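Local coordinates for sortase family protein (Streptococcus agalactiae, PDB 4D7W) that probably acts as a class C sortase, a cysteine transpeptidase that helps to assemble type 2b pili on the surface of group B Streptococcus, at residues D10-T13 against D19-K22; S37-H42 against S104-L109; I68-I73 against V129-T134. All coordinates share one frame; numbering follows the deposited sequence.

Contact 1 of 3, residues D10-T13 against D19-K22; sequences DRVT and DYKK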
loop_
_atom_site.group_PDB
_atom_site.type_symbol
_atom_site.label_atom_id
_atom_site.label_comp_id
_atom_site.label_asym_id
_atom_site.label_seq_id
_atom_site.Cartn_x
_atom_site.Cartn_y
_atom_site.Cartn_z
ATOM N N ASP A 10 13.054 -11.742 -8.846
ATOM C CA ASP A 10 14.029 -12.140 -9.847
ATOM C C ASP A 10 14.350 -10.998 -10.806
ATOM O O ASP A 10 15.492 -10.820 -11.218
ATOM C CB ASP A 10 13.524 -13.369 -10.618
ATOM C CG ASP A 10 13.549 -14.625 -9.769
ATOM O OD1 ASP A 10 14.079 -14.556 -8.638
ATOM O OD2 ASP A 10 13.068 -15.680 -10.228
ATOM N N ARG A 11 13.342 -10.213 -11.149
ATOM C CA ARG A 11 13.552 -9.093 -12.045
ATOM C C ARG A 11 14.427 -8.034 -11.379
ATOM O O ARG A 11 15.388 -7.540 -11.965
ATOM C CB ARG A 11 12.222 -8.493 -12.449
ATOM C CG ARG A 11 12.340 -7.442 -13.498
ATOM C CD ARG A 11 11.848 -7.995 -14.797
ATOM N NE ARG A 11 11.541 -6.932 -15.739
ATOM C CZ ARG A 11 11.077 -7.146 -16.961
ATOM N NH1 ARG A 11 10.879 -8.389 -17.378
ATOM N NH2 ARG A 11 10.816 -6.123 -17.762
ATOM N N VAL A 12 14.091 -7.701 -10.142
ATOM C CA VAL A 12 14.867 -6.729 -9.394
ATOM C C VAL A 12 16.332 -7.152 -9.253
ATOM O O VAL A 12 17.218 -6.302 -9.251
ATOM C CB VAL A 12 14.254 -6.484 -8.002
ATOM C CG1 VAL A 12 15.117 -5.529 -7.187
ATOM C CG2 VAL A 12 12.860 -5.918 -8.141
ATOM N N THR A 13 16.593 -8.458 -9.172
ATOM C CA THR A 13 17.960 -8.947 -9.012
ATOM C C THR A 13 18.901 -8.440 -10.113
ATOM O O THR A 13 20.073 -8.189 -9.865
ATOM C CB THR A 13 17.998 -10.490 -8.988
ATOM O OG1 THR A 13 17.391 -10.958 -7.776
ATOM C CG2 THR A 13 19.419 -10.988 -9.035
ATOM N N ASP A 19 19.609 1.807 -11.822
ATOM C CA ASP A 19 18.204 1.531 -12.115
ATOM C C ASP A 19 17.333 1.765 -10.882
ATOM O O ASP A 19 16.275 2.399 -10.988
ATOM C CB ASP A 19 18.016 0.091 -12.621
ATOM C CG ASP A 19 18.474 -0.098 -14.066
ATOM O OD1 ASP A 19 18.104 0.732 -14.930
ATOM O OD2 ASP A 19 19.198 -1.086 -14.336
ATOM N N TYR A 20 17.764 1.253 -9.722
ATOM C CA TYR A 20 17.037 1.506 -8.468
ATOM C C TYR A 20 16.921 3.000 -8.244
ATOM O O TYR A 20 15.848 3.502 -7.951
ATOM C CB TYR A 20 17.726 0.891 -7.240
ATOM C CG TYR A 20 17.909 -0.606 -7.270
ATOM C CD1 TYR A 20 16.939 -1.441 -7.810
ATOM C CD2 TYR A 20 19.068 -1.185 -6.756
ATOM C CE1 TYR A 20 17.119 -2.824 -7.839
ATOM C CE2 TYR A 20 19.262 -2.558 -6.778
ATOM C CZ TYR A 20 18.287 -3.381 -7.318
ATOM O OH TYR A 20 18.493 -4.756 -7.343
ATOM N N LYS A 21 18.049 3.699 -8.384
ATOM C CA LYS A 21 18.106 5.130 -8.095
ATOM C C LYS A 21 17.113 5.944 -8.911
ATOM O O LYS A 21 16.453 6.834 -8.381
ATOM C CB LYS A 21 19.520 5.679 -8.332
ATOM C CG LYS A 21 20.470 5.506 -7.158
ATOM C CD LYS A 21 21.828 6.159 -7.442
ATOM C CE LYS A 21 22.888 5.678 -6.452
ATOM N NZ LYS A 21 24.214 6.334 -6.662
ATOM N N LYS A 22 17.033 5.664 -10.208
ATOM C CA LYS A 22 16.096 6.370 -11.073
ATOM C C LYS A 22 14.664 6.163 -10.578
ATOM O O LYS A 22 13.916 7.116 -10.367
ATOM C CB LYS A 22 16.241 5.899 -12.518
ATOM C CG LYS A 22 15.263 6.542 -13.491
ATOM C CD LYS A 22 15.723 6.347 -14.937
ATOM C CE LYS A 22 14.578 6.471 -15.941
ATOM N NZ LYS A 22 13.783 5.206 -16.066
#
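Val12 and Tyr20 carry this contact by themselves, one from the last part of helix 3-13 and the other from the first turn of helix 17-31. Their CA atoms are 8.6 Å apart, so the backbones keep their distance and the length of the tyrosine spans the gap.

The polar part is one hydrogen bond. Tyr20 OH donates to the main-chain oxygen Val12 O over 2.8 Å. The hydroxyl stands above the carbonyl plane, 44° out of it, with a C=O...OH angle of 136°, so it meets the oxygen obliquely and misses the lone-pair direction. The acceptor is a carbonyl in the last part of helix 3-13.

The apolar part uses the same two residues. Val12 CG1 lies opposite the backbone N across CA-CB (chi1 177°), which carries this methyl to the tyrosine while CG2 lies beside the backbone N. CG1 touches Tyr20 CE1 at 3.4 Å, a snug fit, and is 3.5 Å from Tyr20 OH. The side chains meet at about a right angle, and the methyl comes in obliquely beside the hydroxyl-bearing end of the ring. Polar grip and methyl packing together therefore limit how far the phenol can shift.

Nearby loops complete the surroundings: Val12 also packs on Ile57, and Tyr20 on Met15 and Asn139. Asp19 OD2 accepts a bond from Asp16 N, tying down the connection just ahead of Tyr20.

The whole is a pair of consecutive helices joined by a short connection, with a side chain of the second helix bonded to a late carbonyl of the first. It belongs to the helical N-terminal region that pilin-polymerising sortases carry in addition to their beta-barrel.

Contact 2 of 3, residues S37-H42 against S104-L109; sequences SGMKWH and STHSIL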
loop_
_atom_site.group_PDB
_atom_site.type_symbol
_atom_site.label_atom_id
_atom_site.label_comp_id
_atom_site.label_asym_id
_atom_site.label_seq_id
_atom_site.Cartn_x
_atom_site.Cartn_y
_atom_site.Cartn_z
ATOM N N SER A 37 -0.850 19.112 -2.071
ATOM C CA SER A 37 -2.056 18.704 -2.792
ATOM C C SER A 37 -3.078 17.971 -1.931
ATOM O O SER A 37 -4.274 17.999 -2.219
ATOM C CB SER A 37 -1.682 17.821 -3.987
ATOM O OG SER A 37 -1.434 16.483 -3.586
ATOM N N GLY A 38 -2.619 17.308 -0.879
ATOM C CA GLY A 38 -3.494 16.425 -0.126
ATOM C C GLY A 38 -3.788 15.185 -0.956
ATOM O O GLY A 38 -3.151 14.947 -1.992
ATOM N N MET A 39 -4.746 14.377 -0.508
ATOM C CA MET A 39 -5.114 13.184 -1.259
ATOM C C MET A 39 -5.657 13.571 -2.615
ATOM O O MET A 39 -6.394 14.549 -2.747
ATOM C CB MET A 39 -6.151 12.360 -0.502
ATOM C CG MET A 39 -5.609 11.759 0.772
ATOM S SD MET A 39 -4.351 10.521 0.425
ATOM C CE MET A 39 -4.123 9.768 2.028
ATOM N N LYS A 40 -5.299 12.800 -3.627
ATOM C CA LYS A 40 -5.718 13.115 -4.978
ATOM C C LYS A 40 -6.945 12.299 -5.358
ATOM O O LYS A 40 -6.880 11.454 -6.241
ATOM C CB LYS A 40 -4.566 12.872 -5.955
ATOM C CG LYS A 40 -3.326 13.722 -5.634
ATOM C CD LYS A 40 -2.341 13.794 -6.788
ATOM C CE LYS A 40 -2.835 14.713 -7.887
ATOM N NZ LYS A 40 -2.888 16.139 -7.472
ATOM N N TRP A 41 -8.057 12.560 -4.678
ATOM C CA TRP A 41 -9.340 11.937 -4.999
ATOM C C TRP A 41 -9.784 12.229 -6.444
ATOM O O TRP A 41 -10.410 11.390 -7.086
ATOM C CB TRP A 41 -10.435 12.410 -4.025
ATOM C CG TRP A 41 -10.071 12.314 -2.561
ATOM C CD1 TRP A 41 -9.868 13.352 -1.693
ATOM C CD2 TRP A 41 -9.864 11.115 -1.802
ATOM N NE1 TRP A 41 -9.544 12.874 -0.444
ATOM C CE2 TRP A 41 -9.537 11.505 -0.484
ATOM C CE3 TRP A 41 -9.913 9.754 -2.110
ATOM C CZ2 TRP A 41 -9.259 10.580 0.520
ATOM C CZ3 TRP A 41 -9.645 8.839 -1.111
ATOM C CH2 TRP A 41 -9.319 9.255 0.189
ATOM N N HIS A 42 -9.456 13.417 -6.949
ATOM C CA HIS A 42 -9.924 13.842 -8.270
ATOM C C HIS A 42 -8.858 13.679 -9.349
ATOM O O HIS A 42 -8.661 14.576 -10.172
ATOM C CB HIS A 42 -10.381 15.303 -8.233
ATOM C CG HIS A 42 -11.507 15.564 -7.284
ATOM N ND1 HIS A 42 -11.927 16.836 -6.962
ATOM C CD2 HIS A 42 -12.303 14.718 -6.589
ATOM C CE1 HIS A 42 -12.933 16.763 -6.107
ATOM N NE2 HIS A 42 -13.180 15.489 -5.864
ATOM N N SER A 104 5.291 13.799 5.247
ATOM C CA SER A 104 3.990 14.293 4.806
ATOM C C SER A 104 3.371 13.377 3.741
ATOM O O SER A 104 2.985 13.846 2.665
ATOM C CB SER A 104 4.134 15.716 4.249
ATOM O OG SER A 104 4.576 16.620 5.245
ATOM N N THR A 105 3.300 12.077 4.026
ATOM C CA THR A 105 2.727 11.119 3.075
ATOM C C THR A 105 1.724 10.224 3.779
ATOM O O THR A 105 1.768 10.062 4.992
ATOM C CB THR A 105 3.809 10.248 2.398
ATOM O OG1 THR A 105 4.531 9.504 3.389
ATOM C CG2 THR A 105 4.792 11.121 1.595
ATOM N N HIS A 106 0.793 9.668 3.020
ATOM C CA HIS A 106 -0.142 8.702 3.578
ATOM C C HIS A 106 -0.518 7.767 2.450
ATOM O O HIS A 106 -1.192 8.157 1.505
ATOM C CB HIS A 106 -1.380 9.381 4.183
ATOM C CG HIS A 106 -2.261 8.439 4.959
ATOM N ND1 HIS A 106 -3.325 8.870 5.723
ATOM C CD2 HIS A 106 -2.231 7.090 5.083
ATOM C CE1 HIS A 106 -3.920 7.824 6.278
ATOM N NE2 HIS A 106 -3.281 6.732 5.898
ATOM N N SER A 107 0.005 6.553 2.534
ATOM C CA SER A 107 -0.250 5.515 1.557
ATOM C C SER A 107 -1.402 4.638 2.051
ATOM O O SER A 107 -1.452 4.285 3.231
ATOM C CB SER A 107 1.013 4.673 1.351
ATOM O OG SER A 107 0.863 3.807 0.242
ATOM N N ILE A 108 -2.311 4.275 1.154
ATOM C CA ILE A 108 -3.454 3.440 1.521
ATOM C C ILE A 108 -3.493 2.170 0.675
ATOM O O ILE A 108 -3.490 2.243 -0.557
ATOM C CB ILE A 108 -4.769 4.189 1.353
ATOM C CG1 ILE A 108 -4.788 5.427 2.246
ATOM C CG2 ILE A 108 -5.969 3.282 1.718
ATOM C CD1 ILE A 108 -5.924 6.396 1.934
ATOM N N LEU A 109 -3.527 1.024 1.352
ATOM C CA LEU A 109 -3.513 -0.288 0.728
ATOM C C LEU A 109 -4.813 -1.020 1.052
ATOM O O LEU A 109 -5.221 -1.078 2.211
ATOM C CB LEU A 109 -2.329 -1.098 1.227
ATOM C CG LEU A 109 -0.963 -0.440 1.063
ATOM C CD1 LEU A 109 0.123 -1.414 1.480
ATOM C CD2 LEU A 109 -0.789 0.020 -0.373
#
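Met39 turns twice on its way to His106: chi1 is -67°, leaving CG beside the backbone N, and a second bend at chi2 (-67°) swings SD and CE across to the strand. The backbone points His106 CB at the loop, and CG opposite its own N (chi1 -171°) sets the imidazole beside the same methyl, His106 CG 3.7 Å from Met39 CE. The strand is 105-115 of the sortase beta-barrel. It runs parallel to strand 167-175, and in sortases this pair bears the catalytic histidine and cysteine; His106 lies near the strand's start and is not identified as that histidine. Met39 comes from the loop joining helix 34-37 to helix 45-52, which lies over the start of the strand.

One methyl group does nearly all the touching. Met39 CE is 3.4 Å from the main-chain oxygen His106 O and 3.5 Å from His106 CB, while 3.8 Å separates it from Ile108 CD1. Ile108, two residues on, also points CB at the loop and shares the methyl; all three residues are buried.

The imidazole is held by residues outside both segments, ND1 by Gln161 O and NE2 by Thr170 OG1 on the adjacent strand 167-175. This fixes the ring's rotation and makes ND1 the probable bearer of a proton, since a carbonyl can only accept.

Where the helix ends, Gly38 takes up positive phi, and Ser37 OG donates to Gly38 O on an in-plane lone pair at 2.8 Å. Beyond it, Met39 CB sits 3.3 Å above one face of the Trp41 indole, offset toward the rim.

Contact 3 of 3, residues I68-I73 against V129-T134; sequences IPKINI and VGDHWT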
loop_
_atom_site.group_PDB
_atom_site.type_symbol
_atom_site.label_atom_id
_atom_site.label_comp_id
_atom_site.label_asym_id
_atom_site.label_seq_id
_atom_site.Cartn_x
_atom_site.Cartn_y
_atom_site.Cartn_z
ATOM N N ILE A 68 3.030 -9.341 6.616
ATOM C CA ILE A 68 2.386 -9.154 7.907
ATOM C C ILE A 68 2.522 -10.434 8.709
ATOM O O ILE A 68 1.562 -11.215 8.814
ATOM C CB ILE A 68 0.903 -8.791 7.759
ATOM C CG1 ILE A 68 0.727 -7.752 6.652
ATOM C CG2 ILE A 68 0.343 -8.289 9.085
ATOM C CD1 ILE A 68 -0.702 -7.354 6.430
ATOM N N PRO A 69 3.722 -10.652 9.266
ATOM C CA PRO A 69 4.149 -11.862 9.978
ATOM C C PRO A 69 3.132 -12.356 10.983
ATOM O O PRO A 69 2.964 -13.561 11.118
ATOM C CB PRO A 69 5.427 -11.409 10.686
ATOM C CG PRO A 69 6.001 -10.394 9.753
ATOM C CD PRO A 69 4.805 -9.651 9.197
ATOM N N LYS A 70 2.464 -11.444 11.678
ATOM C CA LYS A 70 1.557 -11.858 12.732
ATOM C C LYS A 70 0.396 -12.703 12.194
ATOM O O LYS A 70 -0.058 -13.631 12.865
ATOM C CB LYS A 70 1.020 -10.645 13.486
ATOM C CG LYS A 70 0.264 -11.048 14.735
ATOM C CD LYS A 70 -0.338 -9.861 15.453
ATOM C CE LYS A 70 -0.889 -10.278 16.806
ATOM N NZ LYS A 70 -1.578 -9.143 17.479
ATOM N N ILE A 71 -0.072 -12.399 10.986
ATOM C CA ILE A 71 -1.198 -13.128 10.413
ATOM C C ILE A 71 -0.802 -13.908 9.163
ATOM O O ILE A 71 -1.665 -14.332 8.394
ATOM C CB ILE A 71 -2.367 -12.182 10.068
ATOM C CG1 ILE A 71 -1.931 -11.157 9.009
ATOM C CG2 ILE A 71 -2.878 -11.486 11.318
ATOM C CD1 ILE A 71 -2.970 -10.093 8.708
ATOM N N ASN A 72 0.502 -14.092 8.970
ATOM C CA ASN A 72 1.040 -14.947 7.907
ATOM C C ASN A 72 0.602 -14.553 6.499
ATOM O O ASN A 72 0.215 -15.400 5.675
ATOM C CB ASN A 72 0.652 -16.402 8.170
ATOM C CG ASN A 72 1.035 -16.858 9.566
ATOM O OD1 ASN A 72 0.182 -16.976 10.453
ATOM N ND2 ASN A 72 2.324 -17.108 9.774
ATOM N N ILE A 73 0.674 -13.258 6.235
ATOM C CA ILE A 73 0.361 -12.726 4.930
ATOM C C ILE A 73 1.630 -12.245 4.245
ATOM O O ILE A 73 2.436 -11.506 4.825
ATOM C CB ILE A 73 -0.645 -11.554 5.023
ATOM C CG1 ILE A 73 -2.011 -12.043 5.511
ATOM C CG2 ILE A 73 -0.755 -10.838 3.681
ATOM C CD1 ILE A 73 -2.695 -13.058 4.586
ATOM N N VAL A 129 -2.463 -2.392 18.194
ATOM C CA VAL A 129 -1.490 -1.295 18.342
ATOM C C VAL A 129 -0.133 -1.872 18.756
ATOM O O VAL A 129 -0.057 -2.754 19.618
ATOM C CB VAL A 129 -1.936 -0.241 19.389
ATOM C CG1 VAL A 129 -0.851 0.820 19.573
ATOM C CG2 VAL A 129 -3.240 0.406 18.988
ATOM N N GLY A 130 0.935 -1.397 18.123
ATOM C CA GLY A 130 2.258 -1.941 18.378
ATOM C C GLY A 130 2.776 -2.972 17.384
ATOM O O GLY A 130 3.984 -3.143 17.247
ATOM N N ASP A 131 1.874 -3.671 16.697
ATOM C CA ASP A 131 2.288 -4.680 15.721
ATOM C C ASP A 131 2.947 -4.005 14.526
ATOM O O ASP A 131 2.701 -2.832 14.278
ATOM C CB ASP A 131 1.094 -5.529 15.272
ATOM C CG ASP A 131 0.563 -6.422 16.392
ATOM O OD1 ASP A 131 1.328 -6.704 17.340
ATOM O OD2 ASP A 131 -0.607 -6.844 16.325
ATOM N N HIS A 132 3.777 -4.749 13.799
ATOM C CA HIS A 132 4.489 -4.223 12.617
ATOM C C HIS A 132 4.108 -4.936 11.324
ATOM O O HIS A 132 3.768 -6.119 11.330
ATOM C CB HIS A 132 6.015 -4.357 12.772
ATOM C CG HIS A 132 6.605 -3.565 13.899
ATOM N ND1 HIS A 132 7.949 -3.262 13.963
ATOM C CD2 HIS A 132 6.048 -3.025 15.007
ATOM C CE1 HIS A 132 8.192 -2.564 15.058
ATOM N NE2 HIS A 132 7.055 -2.406 15.710
ATOM N N TRP A 133 4.211 -4.226 10.204
ATOM C CA TRP A 133 4.327 -4.884 8.901
ATOM C C TRP A 133 5.414 -4.189 8.065
ATOM O O TRP A 133 5.947 -3.135 8.446
ATOM C CB TRP A 133 2.986 -4.908 8.158
ATOM C CG TRP A 133 2.519 -3.584 7.627
ATOM C CD1 TRP A 133 2.819 -3.039 6.419
ATOM C CD2 TRP A 133 1.632 -2.662 8.274
ATOM N NE1 TRP A 133 2.195 -1.825 6.273
ATOM C CE2 TRP A 133 1.451 -1.574 7.397
ATOM C CE3 TRP A 133 0.965 -2.656 9.508
ATOM C CZ2 TRP A 133 0.645 -0.475 7.719
ATOM C CZ3 TRP A 133 0.161 -1.568 9.826
ATOM C CH2 TRP A 133 0.014 -0.491 8.935
ATOM N N THR A 134 5.785 -4.815 6.958
ATOM C CA THR A 134 6.757 -4.234 6.045
ATOM C C THR A 134 6.231 -4.320 4.620
ATOM O O THR A 134 5.468 -5.232 4.278
ATOM C CB THR A 134 8.115 -4.941 6.114
ATOM O OG1 THR A 134 7.963 -6.299 5.691
ATOM C CG2 THR A 134 8.688 -4.909 7.529
HETATM O O HOH W 1 3.034 -8.653 12.082
#
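A turn between two neighbouring strands of the sortase barrel, 62-68 and 73-79, closes with a G1 beta bulge in which Asn72 and Ile73 both face Ile68; its Ile68, Pro69 and Lys70 lie against the beginning of strand 132-137. Within the turn, Ile68 N bonds to Ile73 O at 2.9 Å.

On the buried side Ile68 CG1 packs on Trp133 CB at 3.9 Å, the two side chains lying side by side and pointing the same way. The indole continues inward, where Trp133 NE1 is bonded to Gln169 OE1.

At the exposed end Lys70 reaches out fully extended, CG opposite the backbone N (chi1 -170°), and crosses Asp131 at about a right angle. Lys70 NZ forms a salt bridge with Asp131 OD2 over 2.7 Å, meeting it from the syn side and 21° out of the carboxylate plane. The methylenes pass close too: Lys70 CD is 3.2 Å from Asp131 OD2.

A water fills in between the main chains, accepting from Lys70 N at 2.9 Å and donating to His132 O at 2.7 Å.

Both charged atoms have a second partner, Lys126 O for NZ and Lys128 N for OD2. NZ thereby holds the turn at two points of the 126-131 loop, while Lys128 N steadies the carboxylate from within that loop and probably helps to stabilise its negative charge.

From the N terminus, contact 1 comes first and closes the short connection between helix 3-13 and helix 17-31; it is complete before the others begin. The chain then runs to 37-42, where contact 2 opens, and on to the turn at 68-73, where contact 3 opens. Contact 2 closes at 104-109 and contact 3 only at 129-134, so these two cross, their segments alternating. Both reach the same mixed sheet from opposite sides of the chain's centre, about 5 Å apart at their nearest atoms. Contact 2 thus ties the helical N-terminal region to the barrel, contact 3 joins barrel elements, and contact 1 joins the first two helices.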